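Local coordinates for Lys-gingipain W83 (Porphyromonas gingivalis, PDB 4ITC), which cleaves proteins after lysine as a secreted cysteine proteinase and probable virulence factor, the chain here being its calcium-binding K1 cleaved adhesin domain, a beta sandwich, at residues A[15-20]-A[101-106]; A[66-71]-A[146-151]; A[91-96]-A[114-119]. All blocks are in the same frame, centred on the assembly; numbering follows the deposited sequence. Where two conformers were deposited one is given.

Contact 1 (A[15-20]-A[101-106]). With CA (calcium ion), chain B; GAI (guanidine), chain G.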
# COMPACT_ATOMS: atom_id res chain seq x y z
N SER A 15 14.97 -1.72 -5.85
CA SER A 15 15.39 -1.86 -4.47
C SER A 15 14.21 -2.21 -3.54
O SER A 15 14.44 -2.68 -2.43
CB SER A 15 16.05 -0.58 -3.99
OG SER A 15 15.21 0.53 -4.29
N TRP A 16 12.98 -2.01 -4.01
CA TRP A 16 11.80 -2.47 -3.27
C TRP A 16 11.57 -3.91 -3.65
O TRP A 16 11.90 -4.32 -4.75
CB TRP A 16 10.58 -1.61 -3.57
CG TRP A 16 10.63 -0.22 -3.00
CD1 TRP A 16 11.54 0.77 -3.30
CD2 TRP A 16 9.70 0.35 -2.09
NE1 TRP A 16 11.26 1.90 -2.60
CE2 TRP A 16 10.12 1.67 -1.84
CE3 TRP A 16 8.58 -0.13 -1.43
CZ2 TRP A 16 9.44 2.52 -0.97
CZ3 TRP A 16 7.90 0.75 -0.55
CH2 TRP A 16 8.33 2.03 -0.35
N LYS A 17 11.00 -4.70 -2.76
CA LYS A 17 10.68 -6.08 -3.05
C LYS A 17 9.18 -6.26 -3.13
O LYS A 17 8.44 -5.63 -2.36
CB LYS A 17 11.25 -6.99 -1.95
CG LYS A 17 10.90 -8.46 -2.09
CD LYS A 17 11.70 -9.25 -1.08
CE LYS A 17 11.36 -10.71 -1.13
NZ LYS A 17 12.10 -11.48 -0.11
N THR A 18 8.73 -7.06 -4.07
CA THR A 18 7.31 -7.41 -4.15
C THR A 18 7.18 -8.90 -3.96
O THR A 18 8.03 -9.69 -4.42
CB THR A 18 6.63 -6.96 -5.45
OG1 THR A 18 7.39 -7.42 -6.59
CG2 THR A 18 6.45 -5.46 -5.48
N ILE A 19 6.15 -9.30 -3.23
CA ILE A 19 5.82 -10.70 -3.04
C ILE A 19 4.36 -10.93 -3.40
O ILE A 19 3.47 -10.40 -2.78
CB ILE A 19 6.07 -11.25 -1.63
CG1 ILE A 19 7.46 -10.84 -1.11
CG2 ILE A 19 5.86 -12.75 -1.63
CD1 ILE A 19 7.68 -11.19 0.34
N ASP A 20 4.15 -11.78 -4.40
CA ASP A 20 2.83 -12.25 -4.77
C ASP A 20 2.60 -13.53 -4.03
O ASP A 20 2.81 -14.65 -4.57
CB ASP A 20 2.79 -12.48 -6.28
CG ASP A 20 1.55 -13.18 -6.76
OD1 ASP A 20 0.50 -13.13 -6.11
OD2 ASP A 20 1.64 -13.81 -7.87
N GLY A 101 14.43 -10.38 8.40
CA GLY A 101 14.46 -10.50 6.96
C GLY A 101 13.28 -9.85 6.24
O GLY A 101 12.46 -9.19 6.83
N ASN A 102 13.28 -10.04 4.93
CA ASN A 102 12.25 -9.47 4.07
C ASN A 102 11.42 -10.50 3.33
O ASN A 102 10.88 -10.20 2.25
CB ASN A 102 12.82 -8.41 3.13
CG ASN A 102 13.80 -8.94 2.13
OD1 ASN A 102 14.38 -8.14 1.36
ND2 ASN A 102 14.02 -10.23 2.11
N ASP A 103 11.28 -11.69 3.90
CA ASP A 103 10.36 -12.65 3.34
C ASP A 103 8.98 -12.40 3.96
O ASP A 103 8.88 -11.81 5.02
CB ASP A 103 10.85 -14.08 3.61
CG ASP A 103 12.00 -14.49 2.69
OD1 ASP A 103 12.36 -13.77 1.72
OD2 ASP A 103 12.53 -15.61 2.91
N ALA A 104 7.91 -12.86 3.33
CA ALA A 104 6.57 -12.71 3.89
C ALA A 104 6.49 -13.15 5.34
O ALA A 104 5.85 -12.50 6.16
CB ALA A 104 5.52 -13.46 3.07
N SER A 105 7.09 -14.28 5.64
CA SER A 105 7.03 -14.85 6.98
C SER A 105 7.71 -14.03 8.07
O SER A 105 7.42 -14.24 9.25
CB SER A 105 7.64 -16.24 6.97
OG SER A 105 9.01 -16.18 6.59
N ASN A 106 8.57 -13.09 7.68
CA ASN A 106 9.22 -12.17 8.62
C ASN A 106 8.34 -11.01 9.07
O ASN A 106 8.71 -10.30 10.01
CB ASN A 106 10.49 -11.60 7.99
CG ASN A 106 11.50 -12.67 7.69
OD1 ASN A 106 12.01 -12.77 6.57
ND2 ASN A 106 11.79 -13.50 8.68
CA CA B . -1.48 -11.99 -5.96
C GAI G . 9.69 -4.52 -7.81
N1 GAI G . 9.72 -5.40 -6.91
N2 GAI G . 10.56 -3.51 -7.84
N3 GAI G . 8.76 -4.61 -8.77
O HOH W 1 -3.76 -11.18 -6.17
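Lys17 reaches from strand 17-20 to the loop 101-106 with a fully extended side chain: CG stands anti to the backbone N (chi1 176°), and every later torsion is also near 180°, which carries the ammonium group across the gap. There NZ lies 2.9 Å from Asn102 O, a hydrogen bond in which the donor sits above the carbonyl plane, 60° out of it, and not on a lone pair. The same NZ forms a salt bridge with Asp103 OD1, also at 2.9 Å, although as a hydrogen bond this one is weak. The Asp103 side chain sets out away from the strand, and its carboxylate turns back to meet the lysine. On the way, CD and CE of Lys17 pass close to Asn102 O, the lysine crossing the Asn102 side chain at about a right angle. Strand 17-20 is an outermost strand of the five-stranded antiparallel sheet of this beta-sandwich adhesin domain, and the loop 101-106 joins strands 92-98 and 109-115 of that sheet. Two residues along, on the same side of the strand, Ile19 supplies the apolar part: CD1 lies 3.4 Å from Ala104 N and 4.2 Å from Ala104 CB. The loop is braced internally, since Asp103 N donates to Asn106 OD1 in the carbonyl plane, on a lone pair, at 3.0 Å. Thr18 and Asp20, which alternate with them, and the backbone of Trp16 serve other partners. Guanidine N1 donates to Thr18 OG1 at 3.1 Å and to Trp16 O, while Asp20 OD1 binds a calcium ion at 2.3 Å, in a site shared with Asp22, Asp24, His26 O, Asn62 and a water.

Contact 2 (A[66-71]-A[146-151])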
# COMPACT_ATOMS: atom_id res chain seq x y z
N THR A 66 9.83 -2.17 1.52
CA THR A 66 10.91 -1.19 1.41
C THR A 66 12.28 -1.80 1.20
O THR A 66 12.53 -2.95 1.51
CB THR A 66 10.97 -0.27 2.63
OG1 THR A 66 11.39 -1.05 3.75
CG2 THR A 66 9.64 0.47 2.90
N PRO A 67 13.20 -0.98 0.68
CA PRO A 67 14.60 -1.32 0.86
C PRO A 67 14.96 -1.40 2.34
O PRO A 67 14.19 -0.95 3.21
CB PRO A 67 15.32 -0.12 0.19
CG PRO A 67 14.35 0.55 -0.67
CD PRO A 67 13.03 0.31 -0.01
N ALA A 68 16.12 -1.95 2.64
CA ALA A 68 16.56 -2.04 4.01
C ALA A 68 16.69 -0.66 4.64
O ALA A 68 17.17 0.28 4.00
CB ALA A 68 17.91 -2.75 4.07
N LEU A 69 16.34 -0.59 5.91
CA LEU A 69 16.25 0.63 6.68
C LEU A 69 17.23 0.59 7.86
O LEU A 69 17.58 -0.47 8.36
CB LEU A 69 14.84 0.80 7.21
CG LEU A 69 13.68 0.69 6.22
CD1 LEU A 69 12.34 0.67 6.93
CD2 LEU A 69 13.71 1.82 5.20
N ASP A 70 17.69 1.79 8.26
CA ASP A 70 18.60 1.99 9.40
C ASP A 70 17.89 2.85 10.41
O ASP A 70 17.83 4.08 10.28
CB ASP A 70 19.88 2.70 8.91
CG ASP A 70 20.92 2.88 10.00
OD1 ASP A 70 20.92 2.08 10.96
OD2 ASP A 70 21.75 3.81 9.85
N LEU A 71 17.32 2.19 11.42
CA LEU A 71 16.43 2.86 12.37
C LEU A 71 16.77 2.44 13.78
O LEU A 71 15.96 1.81 14.48
CB LEU A 71 14.99 2.50 12.02
CG LEU A 71 14.48 3.08 10.70
CD1 LEU A 71 13.08 2.50 10.37
CD2 LEU A 71 14.43 4.58 10.71
N THR A 146 13.89 -1.69 13.33
CA THR A 146 13.15 -2.02 12.11
C THR A 146 14.10 -1.96 10.94
O THR A 146 14.79 -0.95 10.74
CB THR A 146 11.99 -1.05 11.92
OG1 THR A 146 11.04 -1.26 12.96
CG2 THR A 146 11.29 -1.26 10.56
N LYS A 147 14.12 -3.02 10.15
CA LYS A 147 14.95 -3.06 8.95
C LYS A 147 14.10 -2.97 7.69
O LYS A 147 14.52 -2.40 6.68
CB LYS A 147 15.74 -4.35 8.95
CG LYS A 147 16.87 -4.41 7.94
CD LYS A 147 17.60 -5.74 8.13
CE LYS A 147 19.01 -5.71 7.59
NZ LYS A 147 19.06 -5.14 6.25
N TYR A 148 12.91 -3.54 7.73
CA TYR A 148 12.01 -3.45 6.56
C TYR A 148 10.59 -3.13 6.97
O TYR A 148 10.14 -3.58 8.03
CB TYR A 148 11.97 -4.78 5.79
CG TYR A 148 13.30 -5.28 5.31
CD1 TYR A 148 13.85 -4.81 4.11
CD2 TYR A 148 14.00 -6.23 6.03
CE1 TYR A 148 15.06 -5.28 3.67
CE2 TYR A 148 15.24 -6.69 5.59
CZ TYR A 148 15.74 -6.20 4.42
OH TYR A 148 16.99 -6.66 3.96
N VAL A 149 9.88 -2.42 6.11
CA VAL A 149 8.47 -2.19 6.24
C VAL A 149 7.76 -2.85 5.06
O VAL A 149 8.19 -2.70 3.93
CB VAL A 149 8.16 -0.70 6.30
CG1 VAL A 149 6.67 -0.39 6.17
CG2 VAL A 149 8.74 -0.10 7.58
N ALA A 150 6.65 -3.52 5.35
CA ALA A 150 5.81 -4.15 4.34
C ALA A 150 4.43 -3.61 4.37
O ALA A 150 3.83 -3.42 5.42
CB ALA A 150 5.75 -5.66 4.54
N PHE A 151 3.90 -3.37 3.17
CA PHE A 151 2.48 -3.07 2.93
C PHE A 151 1.83 -4.30 2.33
O PHE A 151 2.28 -4.78 1.26
CB PHE A 151 2.36 -1.90 1.94
CG PHE A 151 3.03 -0.62 2.42
CD1 PHE A 151 4.36 -0.39 2.17
CD2 PHE A 151 2.33 0.29 3.19
CE1 PHE A 151 5.00 0.76 2.62
CE2 PHE A 151 2.96 1.45 3.62
CZ PHE A 151 4.27 1.68 3.35
O HOH W 2 17.19 -0.64 11.92
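Thr66 and Val149 are joined by two bonds where the chain leaving strand 62-65 runs beside strand 148-153, in the five-stranded sheet of the beta sandwich. Thr66 N donates to Val149 O at 3.0 Å, and Val149 N donates to Thr66 OG1 at 3.1 Å, almost straight at 177°. The threonine hydroxyl thus takes the place of a backbone acceptor; it sits between its own N and carbonyl carbon (chi1 68°) and donates its hydrogen to Pro67 O, so one oxygen both accepts and donates. Further on, Leu69 N donates to Lys147 O at 2.7 Å, in the carbonyl plane on a lone pair, though bent at the hydrogen to 133°. Lys147 and Tyr148 form a classic beta bulge opposite Ser98 of the adjacent strand 92-98.

The Leu69 side chain can be followed outward. CB and CG both pass close to Lys147 O, CG at 3.2 Å; then CD1, at the tip, reaches Val149 CG2 at 3.7 Å, and the side chain also touches Ile169 of the other sheet. Leu71 lies side by side with Thr146, both pointing the same way, CD1 against CB, while Thr146 OG1 bonds to Pro143 O. On the outer side Ala68 packs on Tyr148: its CB is 3.8 Å from CE1, and Thr66 O meets the ring at its edge, near the ring plane. Beyond Leu69 a water joins the two backbones, accepting from Leu71 N at 2.9 Å and donating to Thr146 O at 2.7 Å.

Contact 3 (A[91-96]-A[114-119])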
# COMPACT_ATOMS: atom_id res chain seq x y z
N GLU A 91 -11.25 -2.26 0.75
CA GLU A 91 -10.00 -2.99 0.67
C GLU A 91 -9.36 -3.07 2.04
O GLU A 91 -9.28 -2.06 2.77
CB GLU A 91 -9.06 -2.31 -0.34
CG GLU A 91 -9.64 -2.24 -1.77
CD GLU A 91 -9.68 -3.58 -2.51
OE1 GLU A 91 -9.32 -4.63 -1.92
OE2 GLU A 91 -10.13 -3.60 -3.69
N HIS A 92 -8.81 -4.22 2.33
CA HIS A 92 -8.17 -4.51 3.61
C HIS A 92 -6.67 -4.59 3.42
O HIS A 92 -6.20 -5.24 2.49
CB HIS A 92 -8.71 -5.82 4.16
CG HIS A 92 -8.23 -6.14 5.56
ND1 HIS A 92 -8.83 -5.58 6.67
CD2 HIS A 92 -7.17 -6.85 6.01
CE1 HIS A 92 -8.18 -5.99 7.75
NE2 HIS A 92 -7.19 -6.77 7.38
N TYR A 93 -5.94 -4.00 4.36
CA TYR A 93 -4.49 -4.03 4.27
C TYR A 93 -3.89 -3.92 5.65
O TYR A 93 -4.58 -3.58 6.65
CB TYR A 93 -3.94 -2.89 3.37
CG TYR A 93 -4.04 -1.52 3.98
CD1 TYR A 93 -5.26 -0.84 4.05
CD2 TYR A 93 -2.95 -0.93 4.55
CE1 TYR A 93 -5.36 0.41 4.65
CE2 TYR A 93 -3.04 0.32 5.15
CZ TYR A 93 -4.26 0.95 5.22
OH TYR A 93 -4.29 2.20 5.82
N ALA A 94 -2.61 -4.21 5.71
CA ALA A 94 -1.86 -4.01 6.97
C ALA A 94 -0.46 -3.53 6.63
O ALA A 94 0.01 -3.76 5.52
CB ALA A 94 -1.83 -5.28 7.82
N VAL A 95 0.18 -2.86 7.58
CA VAL A 95 1.55 -2.45 7.51
C VAL A 95 2.32 -3.14 8.61
O VAL A 95 1.85 -3.16 9.78
CB VAL A 95 1.68 -0.92 7.69
CG1 VAL A 95 3.11 -0.45 7.70
CG2 VAL A 95 0.86 -0.18 6.65
N TYR A 96 3.47 -3.73 8.28
CA TYR A 96 4.29 -4.51 9.22
C TYR A 96 5.70 -3.99 9.24
O TYR A 96 6.16 -3.45 8.23
CB TYR A 96 4.41 -6.00 8.77
CG TYR A 96 3.10 -6.74 8.64
CD1 TYR A 96 2.32 -6.63 7.49
CD2 TYR A 96 2.64 -7.55 9.67
CE1 TYR A 96 1.12 -7.32 7.38
CE2 TYR A 96 1.45 -8.24 9.57
CZ TYR A 96 0.70 -8.14 8.42
OH TYR A 96 -0.50 -8.84 8.30
N GLU A 114 -6.37 -2.27 8.71
CA GLU A 114 -7.68 -1.69 8.55
C GLU A 114 -8.32 -2.03 7.24
O GLU A 114 -7.65 -2.48 6.29
CB GLU A 114 -7.64 -0.17 8.71
CG GLU A 114 -7.00 0.58 7.57
CD GLU A 114 -6.99 2.10 7.76
OE1 GLU A 114 -6.89 2.81 6.74
OE2 GLU A 114 -7.09 2.57 8.93
N THR A 115 -9.64 -1.86 7.19
CA THR A 115 -10.40 -1.93 5.94
C THR A 115 -10.83 -0.52 5.59
O THR A 115 -11.40 0.21 6.42
CB THR A 115 -11.63 -2.87 6.07
OG1 THR A 115 -11.21 -4.17 6.48
CG2 THR A 115 -12.39 -3.00 4.73
N ILE A 116 -10.52 -0.09 4.37
CA ILE A 116 -10.85 1.24 3.93
C ILE A 116 -12.36 1.36 3.89
O ILE A 116 -13.06 0.43 3.49
CB ILE A 116 -10.29 1.54 2.52
CG1 ILE A 116 -8.78 1.55 2.57
CG2 ILE A 116 -10.81 2.89 2.01
CD1 ILE A 116 -8.15 1.63 1.18
N THR A 117 -12.85 2.50 4.36
CA THR A 117 -14.28 2.87 4.40
C THR A 117 -14.54 3.97 3.38
O THR A 117 -13.78 4.93 3.33
CB THR A 117 -14.64 3.51 5.76
N ALA A 118 -15.61 3.87 2.58
CA ALA A 118 -16.00 5.00 1.72
C ALA A 118 -16.46 6.18 2.59
O ALA A 118 -17.04 5.98 3.67
CB ALA A 118 -17.11 4.58 0.75
N LYS A 119 -16.17 7.40 2.12
CA LYS A 119 -16.52 8.63 2.84
C LYS A 119 -18.03 8.89 2.77
O LYS A 119 -18.71 8.86 3.80
CB LYS A 119 -15.76 9.83 2.28
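His92 and Thr115 form a non-hydrogen-bonded antiparallel pair, their CA atoms 4.1 Å apart, and Tyr93 and Glu114 form the hydrogen-bonded pair beside it. Together they belong to the beta hairpin of strands 92-98 and 109-115, the latter an outermost strand of the five-stranded sheet in the sandwich. Tyr93 N donates to Glu114 O and Glu114 N to Tyr93 O, each pair of atoms 3.0 Å apart. One residue past the last strand position, Ile116 N donates to Glu91 O at 2.8 Å, nearly straight at 171°, continuing the pairing beyond the strand end.

The two pairs put their side chains on opposite faces of the sheet. On the face of His92, the imidazole ND1 and Thr115 OG1 share a hydrogen bond of 2.8 Å, the hydroxyl lying at the ring edge, near its plane; either may be the donor. The other ring nitrogen bonds Glu113 OE2, so both nitrogens are held and the rotation of the ring is fixed. On the second face Tyr93 and Glu114 run side by side, since both place CG between the backbone N and the carbonyl carbon (chi1 72° in each). Glu114 CG packs 3.4 Å from Tyr93 CE1, the ring and carboxylate planes 83° apart. The carboxylate has Lys138 as its salt-bridge partner, which probably favours its charged form. Ile116 CG1 makes an apolar contact with Tyr93 CE1, and both side chains also touch Val81 and Ile162 of the other sheet. At the far end of the tyrosine, OH makes a weak hydrogen bond to Glu114 OE1 at 2.8 Å.

All three contacts reach the five-stranded antiparallel sheet, whose order is 17-20, 62-65, 148-153, 92-98, 109-115. Contacts 1 and 2 are neighbours, centres about 10 Å apart, and touch: Pro67 meets Trp16, and Tyr148 meets Gly101 and Asn102. The centre of contact 3 lies about 20 Å from those of the other two, and contact 3 includes the other edge strand, 109-115; it meets contact 2 through adjacent strands, with Ala150 O 2.9 Å from Tyr96 N, a probable hydrogen bond. Along the chain contact 3 is nested inside the loop closed by contact 2, whereas contact 1 crosses both. Segments distant in sequence are thus interleaved into one sheet of the adhesin domain, with a calcium site at the 17-20 edge.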